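Local coordinates for DNA translocase coupling protein (Clostridium perfringens, PDB 6O1Y) that probably acts as an ATP-driven DNA translocase of the FtsK/SpoIIIE family, binding ATP and DNA, at residues 136-141 against 277-282; 143-148 against 336-341. One frame throughout, in Å; residues are numbered along the deposited sequence.

Overall arrangement
Both contacts meet at the ATP of the P-loop NTPase core: interaction 1 holds the beta phosphate, while interaction 2 reaches from the alpha phosphate to the adenine. Interaction 1 joins the Walker A loop to the end of the neighbouring parallel strand 272-278. Interaction 2 joins the first turns of the helix that follows that loop to strand 334-340. Their centres lie 13 Å apart, and the two contacts touch where L146 CD1 packs on G277 N at 3.6 Å. Strands 272-278 and 334-340 belong to the same mixed sheet. In sequence the segments alternate, since loop and helix are consecutive and their two partners come much later. K142, between 141 and 143, also bonds to ATP.

Interaction 1 of 2, residues 136-141 against 277-282; sequences GETGSG and GVQRPD. With ATP (adenosine-5'-triphosphate), chain C.
The Walker A loop, or P-loop, of this FtsK/SpoIIIE-type core meets the end of strand 272-278 where G136 N donates a hydrogen bond to V278 O (3.2 Å, 156° at the hydrogen). The bond continues the parallel pairing of strands 132-135 and 272-278 by one residue into the loop, after which the two chains part. G136 O then lies 3.7 Å from Q279 CA. S140 OG lies close to G136 on the returning part of the loop.

Beyond the strands the contact passes to side chains. Q279 carries CG anti to its backbone N (chi1 -167°), and its chain bends at chi2, which places the amide beside the T138 hydroxyl. T138 OG1 approaches Q279 CD at 3.6 Å, a van der Waals contact between two side chains that cross at a slant. Behind Q279, its backbone N is hydrogen-bonded to E235 OE1, which ties the start of this loop to the residues after strand 229-233.

The P-loop itself is shaped by a type II turn from E137 to S140. Two donors, S140 N and S140 OG, grip E137 O; the hydroxyl comes in the carbonyl plane on a lone pair, at 2.7 Å from E137 O. The turn presents G139 N to the phosphates, and the start of the helix adds G141 N. G141, at the N-cap position of helix 142-155 and with a positive phi that suits glycine, sends its N toward ATP O3A and O1B in two weak bonds. K142 NZ adds a further hydrogen bond to the nucleotide. The firmer backbone grip on the beta phosphate comes from G139, whose N lies 2.8 Å from ATP O2B with 161° at the hydrogen.

Interaction 2 of 2, residues 143-148 against 336-341; sequences SVILRC and VQFQAF. With ATP (adenosine-5'-triphosphate), chain C.
I145 reaches across from helix 142-155 to strand 334-340, its CD1 lying 3.8 Å from A340 CB and 4.2 Å from F338 CZ. The ring of F338 and the I145 side chain come from opposing directions, and the methyl approaches the ring obliquely. With CG1 anti to the carbonyl carbon (chi1 -59°) and the chain extended beyond it, I145 delivers its terminal methyl to the strand although its CB points along the contact. One turn further on, C148 SG meets the F341 ring at its edge, near the ring plane, 4.3 Å from CD2. V144 CG1 sits against the backbone of the strand end, 3.6 Å from F341 O. No hydrogen bond joins helix and strand directly.

ATP spans the same two elements. V144 N donates to ATP O2A at 3.0 Å, using an amide in the first turn of the helix, while V144 CG1 also lies near adenine N7. On the same edge of the base, the N6 amino group of ATP gives a weak hydrogen bond to A340 O (2.7 Å, 130° at the hydrogen). The R147 guanidinium has S143 OG above one face, toward its rim, and its NH2 stands 3.7 Å from ATP O1A.

A second shell sets these groups in place. S143 OG is hydrogen-bonded to E170, and R147 forms a salt bridge with D345. F327 of the adjacent strand touches I145, F338 and A340, and V114 closes on I145 and F338. F341 stacks on Y104 and also meets W100, which C148 touches as well. Here the helix also packs on the antiparallel strand 334-340, which supplies the adenine contact, while its backbone amide on the alpha phosphate, just after the Walker A loop, is characteristic of the P-loop NTPase fold.

Interaction 1 of 2, residues 136-141 against 277-282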
ATOM      1  N   GLY A 136      -7.051  -0.006   2.344  1.00 60.16           N
ATOM      2  CA  GLY A 136      -7.910   0.918   1.610  1.00 61.65           C
ATOM      3  C   GLY A 136      -9.370   0.521   1.599  1.00 69.19           C
ATOM      4  O   GLY A 136      -9.689  -0.671   1.693  1.00 69.94           O
ATOM      5  N   GLU A 137     -10.265   1.532   1.459  1.00 66.81           N
ATOM      6  CA  GLU A 137     -11.731   1.390   1.381  1.00 67.11           C
ATOM      7  C   GLU A 137     -12.187   0.428   0.243  1.00 70.21           C
ATOM      8  O   GLU A 137     -11.384   0.081  -0.636  1.00 69.10           O
ATOM      9  CB  GLU A 137     -12.393   2.776   1.212  1.00 68.82           C
ATOM     10  CG  GLU A 137     -12.393   3.630   2.476  1.00 84.73           C
ATOM     11  CD  GLU A 137     -12.171   5.126   2.302  1.00119.69           C
ATOM     12  OE1 GLU A 137     -12.181   5.610   1.146  1.00131.13           O
ATOM     13  OE2 GLU A 137     -11.986   5.818   3.331  1.00113.58           O
ATOM     14  N   THR A 138     -13.462  -0.015   0.268  1.00 65.97           N
ATOM     15  CA  THR A 138     -13.972  -0.907  -0.773  1.00 65.65           C
ATOM     16  C   THR A 138     -13.899  -0.181  -2.116  1.00 71.45           C
ATOM     17  O   THR A 138     -14.338   0.968  -2.216  1.00 71.97           O
ATOM     18  CB  THR A 138     -15.388  -1.400  -0.459  1.00 71.36           C
ATOM     19  OG1 THR A 138     -15.526  -1.597   0.944  1.00 75.43           O
ATOM     20  CG2 THR A 138     -15.725  -2.687  -1.178  1.00 68.07           C
ATOM     21  N   GLY A 139     -13.276  -0.828  -3.105  1.00 67.62           N
ATOM     22  CA  GLY A 139     -13.117  -0.287  -4.449  1.00 66.72           C
ATOM     23  C   GLY A 139     -11.871   0.544  -4.684  1.00 69.50           C
ATOM     24  O   GLY A 139     -11.678   1.038  -5.800  1.00 69.75           O
ATOM     25  N   SER A 140     -11.014   0.712  -3.645  1.00 64.77           N
ATOM     26  CA  SER A 140      -9.752   1.470  -3.739  1.00 63.78           C
ATOM     27  C   SER A 140      -8.741   0.760  -4.654  1.00 67.00           C
ATOM     28  O   SER A 140      -8.000   1.422  -5.390  1.00 66.81           O
ATOM     29  CB  SER A 140      -9.146   1.725  -2.359  1.00 64.89           C
ATOM     30  OG  SER A 140      -8.928   0.527  -1.635  1.00 66.55           O
ATOM     31  N   GLY A 141      -8.761  -0.570  -4.619  1.00 61.78           N
ATOM     32  CA  GLY A 141      -7.899  -1.409  -5.430  1.00 60.90           C
ATOM     33  C   GLY A 141      -6.758  -2.015  -4.657  1.00 62.65           C
ATOM     34  O   GLY A 141      -5.694  -2.272  -5.226  1.00 62.01           O
ATOM     35  N   GLY A 277      -4.116  -7.654   3.044  1.00 50.28           N
ATOM     36  CA  GLY A 277      -5.058  -6.589   2.748  1.00 50.19           C
ATOM     37  C   GLY A 277      -5.887  -6.271   3.987  1.00 55.21           C
ATOM     38  O   GLY A 277      -6.205  -7.167   4.783  1.00 53.26           O
ATOM     39  N   VAL A 278      -6.188  -4.976   4.203  1.00 54.62           N
ATOM     40  CA  VAL A 278      -7.007  -4.514   5.336  1.00 55.05           C
ATOM     41  C   VAL A 278      -7.979  -3.484   4.827  1.00 62.12           C
ATOM     42  O   VAL A 278      -7.542  -2.479   4.273  1.00 62.50           O
ATOM     43  CB  VAL A 278      -6.222  -3.977   6.561  1.00 58.40           C
ATOM     44  CG1 VAL A 278      -7.089  -4.019   7.812  1.00 58.02           C
ATOM     45  CG2 VAL A 278      -4.945  -4.763   6.802  1.00 58.43           C
ATOM     46  N   GLN A 279      -9.299  -3.734   4.995  1.00 60.50           N
ATOM     47  CA  GLN A 279     -10.358  -2.800   4.583  1.00 60.27           C
ATOM     48  C   GLN A 279     -10.529  -1.735   5.644  1.00 64.84           C
ATOM     49  O   GLN A 279     -10.461  -0.555   5.306  1.00 64.38           O
ATOM     50  CB  GLN A 279     -11.709  -3.507   4.341  1.00 61.36           C
ATOM     51  CG  GLN A 279     -12.731  -2.613   3.621  1.00 74.62           C
ATOM     52  CD  GLN A 279     -14.156  -2.742   4.127  1.00 89.73           C
ATOM     53  OE1 GLN A 279     -14.792  -3.805   4.062  1.00 78.30           O
ATOM     54  NE2 GLN A 279     -14.704  -1.634   4.609  1.00 88.03           N
ATOM     55  N   ARG A 280     -10.765  -2.160   6.917  1.00 62.35           N
ATOM     56  CA  ARG A 280     -11.024  -1.285   8.067  1.00 63.44           C
ATOM     57  C   ARG A 280      -9.860  -1.245   9.093  1.00 68.51           C
ATOM     58  O   ARG A 280      -9.805  -2.095  10.001  1.00 66.88           O
ATOM     59  CB  ARG A 280     -12.363  -1.660   8.739  1.00 65.51           C
ATOM     60  CG  ARG A 280     -13.162  -0.461   9.271  1.00 80.91           C
ATOM     61  CD  ARG A 280     -14.564  -0.807   9.799  1.00 93.67           C
ATOM     62  NE  ARG A 280     -15.362  -1.630   8.877  1.00109.25           N
ATOM     63  CZ  ARG A 280     -16.004  -1.185   7.794  1.00126.13           C
ATOM     64  NH1 ARG A 280     -15.935   0.096   7.449  1.00115.71           N
ATOM     65  NH2 ARG A 280     -16.699  -2.025   7.036  1.00111.59           N
ATOM     66  N   PRO A 281      -8.934  -0.252   8.966  1.00 66.19           N
ATOM     67  CA  PRO A 281      -7.797  -0.158   9.903  1.00 66.72           C
ATOM     68  C   PRO A 281      -8.194   0.064  11.370  1.00 71.28           C
ATOM     69  O   PRO A 281      -8.697   1.125  11.760  1.00 72.56           O
ATOM     70  CB  PRO A 281      -6.957   0.987   9.327  1.00 68.43           C
ATOM     71  CG  PRO A 281      -7.395   1.103   7.910  1.00 72.01           C
ATOM     72  CD  PRO A 281      -8.853   0.813   7.954  1.00 67.30           C
ATOM     73  N   ASP A 282      -8.008  -0.992  12.162  1.00 66.36           N
ATOM     74  CA  ASP A 282      -8.362  -1.103  13.571  1.00 65.49           C
ATOM     75  C   ASP A 282      -7.128  -1.637  14.263  1.00 68.36           C
ATOM     76  O   ASP A 282      -6.411  -2.460  13.684  1.00 66.53           O
ATOM     77  CB  ASP A 282      -9.515  -2.121  13.702  1.00 67.19           C
ATOM     78  CG  ASP A 282     -10.345  -2.104  14.967  1.00 73.08           C
ATOM     79  OD1 ASP A 282      -9.757  -1.980  16.065  1.00 72.32           O
ATOM     80  OD2 ASP A 282     -11.585  -2.265  14.862  1.00 78.99           O
TER
HETATM   81  PG  ATP C 501     -11.147  -6.358  -2.296  1.00118.11           P
HETATM   82  O1G ATP C 501     -11.535  -7.130  -3.528  1.00118.21           O
HETATM   83  O2G ATP C 501     -10.080  -7.103  -1.448  1.00118.66           O
HETATM   84  O3G ATP C 501     -12.361  -6.075  -1.384  1.00120.26           O
HETATM   85  PB  ATP C 501     -11.037  -3.525  -3.177  1.00103.35           P
HETATM   86  O1B ATP C 501     -10.449  -2.452  -2.344  1.00101.76           O
HETATM   87  O2B ATP C 501     -12.562  -3.514  -3.032  1.00102.35           O
HETATM   88  O3B ATP C 501     -10.502  -4.945  -2.678  1.00111.68           O
HETATM   89  PA  ATP C 501     -10.584  -4.120  -6.035  1.00 99.07           P
HETATM   90  O1A ATP C 501     -11.326  -5.395  -5.877  1.00100.26           O
HETATM   91  O2A ATP C 501      -9.086  -4.405  -6.178  1.00 99.61           O
HETATM   92  O3A ATP C 501     -10.711  -3.239  -4.711  1.00101.58           O
HETATM   93  O5' ATP C 501     -11.080  -3.377  -7.389  1.00 94.28           O
HETATM   94  C5' ATP C 501     -11.669  -2.061  -7.389  1.00 89.47           C
HETATM   95  C4' ATP C 501     -11.882  -1.546  -8.793  1.00 83.66           C
HETATM   96  O4' ATP C 501     -11.429  -0.173  -8.877  1.00 79.70           O
HETATM   97  C3' ATP C 501     -11.168  -2.270  -9.935  1.00 81.33           C
HETATM   98  O3' ATP C 501     -11.873  -3.424 -10.379  1.00 80.97           O
HETATM   99  C2' ATP C 501     -11.080  -1.163 -10.988  1.00 78.41           C
HETATM  100  O2' ATP C 501     -12.299  -0.950 -11.698  1.00 77.45           O
HETATM  101  C1' ATP C 501     -10.735   0.029 -10.096  1.00 76.90           C
HETATM  102  N9  ATP C 501      -9.302   0.157  -9.823  1.00 74.14           N
HETATM  103  C8  ATP C 501      -8.546  -0.545  -8.920  1.00 69.59           C
HETATM  104  N7  ATP C 501      -7.255  -0.325  -9.017  1.00 68.57           N
HETATM  105  C5  ATP C 501      -7.156   0.594 -10.049  1.00 71.84           C
HETATM  106  C6  ATP C 501      -6.047   1.191 -10.687  1.00 72.68           C
HETATM  107  N6  ATP C 501      -4.781   0.949 -10.345  1.00 72.88           N
HETATM  108  N1  ATP C 501      -6.288   2.030 -11.720  1.00 72.88           N
HETATM  109  C2  ATP C 501      -7.558   2.264 -12.075  1.00 75.64           C
HETATM  110  N3  ATP C 501      -8.682   1.759 -11.552  1.00 77.96           N
HETATM  111  C4  ATP C 501      -8.410   0.915 -10.543  1.00 75.34           C

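Interaction 2 of 2, residues 143-148 against 336-341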
ATOM      1  N   SER A 143      -6.872  -4.973  -3.322  1.00 60.31           N
ATOM      2  CA  SER A 143      -6.841  -6.368  -3.771  1.00 60.16           C
ATOM      3  C   SER A 143      -6.012  -6.456  -5.040  1.00 62.49           C
ATOM      4  O   SER A 143      -5.122  -7.299  -5.111  1.00 63.55           O
ATOM      5  CB  SER A 143      -8.250  -6.890  -4.043  1.00 64.79           C
ATOM      6  OG  SER A 143      -8.306  -8.170  -4.656  1.00 76.54           O
ATOM      7  N   VAL A 144      -6.297  -5.577  -6.034  1.00 56.61           N
ATOM      8  CA  VAL A 144      -5.592  -5.485  -7.321  1.00 54.97           C
ATOM      9  C   VAL A 144      -4.044  -5.539  -7.120  1.00 56.59           C
ATOM     10  O   VAL A 144      -3.354  -6.305  -7.807  1.00 57.67           O
ATOM     11  CB  VAL A 144      -6.081  -4.245  -8.146  1.00 58.09           C
ATOM     12  CG1 VAL A 144      -5.014  -3.734  -9.114  1.00 58.12           C
ATOM     13  CG2 VAL A 144      -7.365  -4.558  -8.904  1.00 57.52           C
ATOM     14  N   ILE A 145      -3.527  -4.774  -6.146  1.00 48.44           N
ATOM     15  CA  ILE A 145      -2.105  -4.714  -5.881  1.00 47.10           C
ATOM     16  C   ILE A 145      -1.593  -6.079  -5.542  1.00 49.26           C
ATOM     17  O   ILE A 145      -0.639  -6.546  -6.151  1.00 50.93           O
ATOM     18  CB  ILE A 145      -1.783  -3.704  -4.754  1.00 50.73           C
ATOM     19  CG1 ILE A 145      -2.267  -2.288  -5.106  1.00 51.07           C
ATOM     20  CG2 ILE A 145      -0.279  -3.739  -4.407  1.00 52.05           C
ATOM     21  CD1 ILE A 145      -1.857  -1.233  -4.135  1.00 61.51           C
ATOM     22  N   LEU A 146      -2.227  -6.707  -4.554  1.00 43.20           N
ATOM     23  CA  LEU A 146      -1.895  -8.018  -4.003  1.00 41.25           C
ATOM     24  C   LEU A 146      -1.872  -9.114  -5.036  1.00 42.09           C
ATOM     25  O   LEU A 146      -0.912  -9.885  -5.061  1.00 39.52           O
ATOM     26  CB  LEU A 146      -2.836  -8.358  -2.840  1.00 41.00           C
ATOM     27  CG  LEU A 146      -2.703  -7.498  -1.582  1.00 43.52           C
ATOM     28  CD1 LEU A 146      -3.579  -8.031  -0.508  1.00 42.43           C
ATOM     29  CD2 LEU A 146      -1.250  -7.423  -1.105  1.00 45.64           C
ATOM     30  N   ARG A 147      -2.868  -9.099  -5.950  1.00 40.00           N
ATOM     31  CA  ARG A 147      -3.022  -9.990  -7.108  1.00 40.49           C
ATOM     32  C   ARG A 147      -1.840  -9.843  -8.084  1.00 45.55           C
ATOM     33  O   ARG A 147      -1.448 -10.829  -8.738  1.00 45.12           O
ATOM     34  CB  ARG A 147      -4.316  -9.651  -7.877  1.00 41.95           C
ATOM     35  CG  ARG A 147      -5.586  -9.771  -7.066  1.00 57.96           C
ATOM     36  CD  ARG A 147      -6.763 -10.108  -7.938  1.00 75.19           C
ATOM     37  NE  ARG A 147      -7.758  -9.041  -7.910  1.00 95.43           N
ATOM     38  CZ  ARG A 147      -9.072  -9.239  -7.928  1.00114.45           C
ATOM     39  NH1 ARG A 147      -9.566 -10.473  -7.957  1.00104.03           N
ATOM     40  NH2 ARG A 147      -9.906  -8.207  -7.896  1.00100.55           N
ATOM     41  N   CYS A 148      -1.321  -8.589  -8.208  1.00 42.63           N
ATOM     42  CA  CYS A 148      -0.231  -8.172  -9.097  1.00 43.56           C
ATOM     43  C   CYS A 148       1.077  -8.626  -8.498  1.00 47.88           C
ATOM     44  O   CYS A 148       1.874  -9.234  -9.210  1.00 48.17           O
ATOM     45  CB  CYS A 148      -0.278  -6.660  -9.316  1.00 44.97           C
ATOM     46  SG  CYS A 148       1.072  -5.975 -10.313  1.00 49.05           S
ATOM     47  N   VAL A 336       5.931   7.937   0.503  1.00 61.72           N
ATOM     48  CA  VAL A 336       5.876   8.406  -0.881  1.00 58.78           C
ATOM     49  C   VAL A 336       4.523   8.100  -1.593  1.00 58.37           C
ATOM     50  O   VAL A 336       3.827   7.166  -1.202  1.00 57.72           O
ATOM     51  CB  VAL A 336       7.102   7.799  -1.584  1.00 61.51           C
ATOM     52  CG1 VAL A 336       6.729   6.831  -2.688  1.00 61.41           C
ATOM     53  CG2 VAL A 336       8.055   8.876  -2.072  1.00 61.24           C
ATOM     54  N   GLN A 337       4.161   8.920  -2.618  1.00 51.14           N
ATOM     55  CA  GLN A 337       2.923   8.817  -3.411  1.00 49.83           C
ATOM     56  C   GLN A 337       3.136   8.031  -4.716  1.00 49.40           C
ATOM     57  O   GLN A 337       4.039   8.358  -5.499  1.00 48.05           O
ATOM     58  CB  GLN A 337       2.356  10.228  -3.735  1.00 51.30           C
ATOM     59  CG  GLN A 337       0.831  10.282  -3.875  1.00 58.86           C
ATOM     60  CD  GLN A 337       0.274  11.447  -4.677  1.00 65.60           C
ATOM     61  OE1 GLN A 337      -0.583  11.264  -5.529  1.00 59.42           O
ATOM     62  NE2 GLN A 337       0.698  12.673  -4.414  1.00 48.33           N
ATOM     63  N   PHE A 338       2.283   7.015  -4.966  1.00 43.86           N
ATOM     64  CA  PHE A 338       2.410   6.215  -6.190  1.00 42.97           C
ATOM     65  C   PHE A 338       1.096   5.795  -6.799  1.00 46.45           C
ATOM     66  O   PHE A 338       0.120   5.582  -6.084  1.00 45.07           O
ATOM     67  CB  PHE A 338       3.302   4.973  -5.958  1.00 43.89           C
ATOM     68  CG  PHE A 338       2.608   3.716  -5.474  1.00 43.37           C
ATOM     69  CD1 PHE A 338       2.328   3.534  -4.129  1.00 44.42           C
ATOM     70  CD2 PHE A 338       2.270   2.701  -6.362  1.00 44.36           C
ATOM     71  CE1 PHE A 338       1.735   2.349  -3.676  1.00 45.05           C
ATOM     72  CE2 PHE A 338       1.647   1.532  -5.911  1.00 46.56           C
ATOM     73  CZ  PHE A 338       1.368   1.370  -4.570  1.00 44.06           C
ATOM     74  N   GLN A 339       1.108   5.587  -8.116  1.00 44.44           N
ATOM     75  CA  GLN A 339      -0.048   5.100  -8.857  1.00 44.71           C
ATOM     76  C   GLN A 339       0.132   3.598  -9.065  1.00 49.15           C
ATOM     77  O   GLN A 339       1.000   3.168  -9.835  1.00 46.93           O
ATOM     78  CB  GLN A 339      -0.233   5.865 -10.202  1.00 45.53           C
ATOM     79  CG  GLN A 339      -1.343   5.331 -11.147  1.00 42.77           C
ATOM     80  CD  GLN A 339      -2.772   5.424 -10.619  1.00 60.31           C
ATOM     81  OE1 GLN A 339      -3.135   6.292  -9.799  1.00 51.90           O
ATOM     82  NE2 GLN A 339      -3.625   4.525 -11.105  1.00 54.59           N
ATOM     83  N   ALA A 340      -0.695   2.810  -8.376  1.00 48.40           N
ATOM     84  CA  ALA A 340      -0.687   1.354  -8.487  1.00 49.51           C
ATOM     85  C   ALA A 340      -1.114   0.896  -9.893  1.00 55.98           C
ATOM     86  O   ALA A 340      -2.080   1.425 -10.454  1.00 56.06           O
ATOM     87  CB  ALA A 340      -1.597   0.739  -7.428  1.00 50.07           C
ATOM     88  N   PHE A 341      -0.369  -0.068 -10.470  1.00 53.10           N
ATOM     89  CA  PHE A 341      -0.675  -0.653 -11.771  1.00 52.53           C
ATOM     90  C   PHE A 341      -2.066  -1.262 -11.669  1.00 56.19           C
ATOM     91  O   PHE A 341      -2.448  -1.732 -10.589  1.00 55.73           O
ATOM     92  CB  PHE A 341       0.308  -1.803 -12.103  1.00 54.64           C
ATOM     93  CG  PHE A 341       1.779  -1.495 -12.261  1.00 56.34           C
ATOM     94  CD1 PHE A 341       2.208  -0.464 -13.087  1.00 59.84           C
ATOM     95  CD2 PHE A 341       2.736  -2.301 -11.671  1.00 59.02           C
ATOM     96  CE1 PHE A 341       3.569  -0.202 -13.261  1.00 60.68           C
ATOM     97  CE2 PHE A 341       4.098  -2.058 -11.870  1.00 62.11           C
ATOM     98  CZ  PHE A 341       4.508  -1.010 -12.665  1.00 59.82           C
TER
HETATM   99  PG  ATP C 501     -11.147  -6.358  -2.296  1.00118.11           P
HETATM  100  O1G ATP C 501     -11.535  -7.130  -3.528  1.00118.21           O
HETATM  101  O2G ATP C 501     -10.080  -7.103  -1.448  1.00118.66           O
HETATM  102  O3G ATP C 501     -12.361  -6.075  -1.384  1.00120.26           O
HETATM  103  PB  ATP C 501     -11.037  -3.525  -3.177  1.00103.35           P
HETATM  104  O1B ATP C 501     -10.449  -2.452  -2.344  1.00101.76           O
HETATM  105  O2B ATP C 501     -12.562  -3.514  -3.032  1.00102.35           O
HETATM  106  O3B ATP C 501     -10.502  -4.945  -2.678  1.00111.68           O
HETATM  107  PA  ATP C 501     -10.584  -4.120  -6.035  1.00 99.07           P
HETATM  108  O1A ATP C 501     -11.326  -5.395  -5.877  1.00100.26           O
HETATM  109  O2A ATP C 501      -9.086  -4.405  -6.178  1.00 99.61           O
HETATM  110  O3A ATP C 501     -10.711  -3.239  -4.711  1.00101.58           O
HETATM  111  O5' ATP C 501     -11.080  -3.377  -7.389  1.00 94.28           O
HETATM  112  C5' ATP C 501     -11.669  -2.061  -7.389  1.00 89.47           C
HETATM  113  C4' ATP C 501     -11.882  -1.546  -8.793  1.00 83.66           C
HETATM  114  O4' ATP C 501     -11.429  -0.173  -8.877  1.00 79.70           O
HETATM  115  C3' ATP C 501     -11.168  -2.270  -9.935  1.00 81.33           C
HETATM  116  O3' ATP C 501     -11.873  -3.424 -10.379  1.00 80.97           O
HETATM  117  C2' ATP C 501     -11.080  -1.163 -10.988  1.00 78.41           C
HETATM  118  O2' ATP C 501     -12.299  -0.950 -11.698  1.00 77.45           O
HETATM  119  C1' ATP C 501     -10.735   0.029 -10.096  1.00 76.90           C
HETATM  120  N9  ATP C 501      -9.302   0.157  -9.823  1.00 74.14           N
HETATM  121  C8  ATP C 501      -8.546  -0.545  -8.920  1.00 69.59           C
HETATM  122  N7  ATP C 501      -7.255  -0.325  -9.017  1.00 68.57           N
HETATM  123  C5  ATP C 501      -7.156   0.594 -10.049  1.00 71.84           C
HETATM  124  C6  ATP C 501      -6.047   1.191 -10.687  1.00 72.68           C
HETATM  125  N6  ATP C 501      -4.781   0.949 -10.345  1.00 72.88           N
HETATM  126  N1  ATP C 501      -6.288   2.030 -11.720  1.00 72.88           N
HETATM  127  C2  ATP C 501      -7.558   2.264 -12.075  1.00 75.64           C
HETATM  128  N3  ATP C 501      -8.682   1.759 -11.552  1.00 77.96           N
HETATM  129  C4  ATP C 501      -8.410   0.915 -10.543  1.00 75.34           C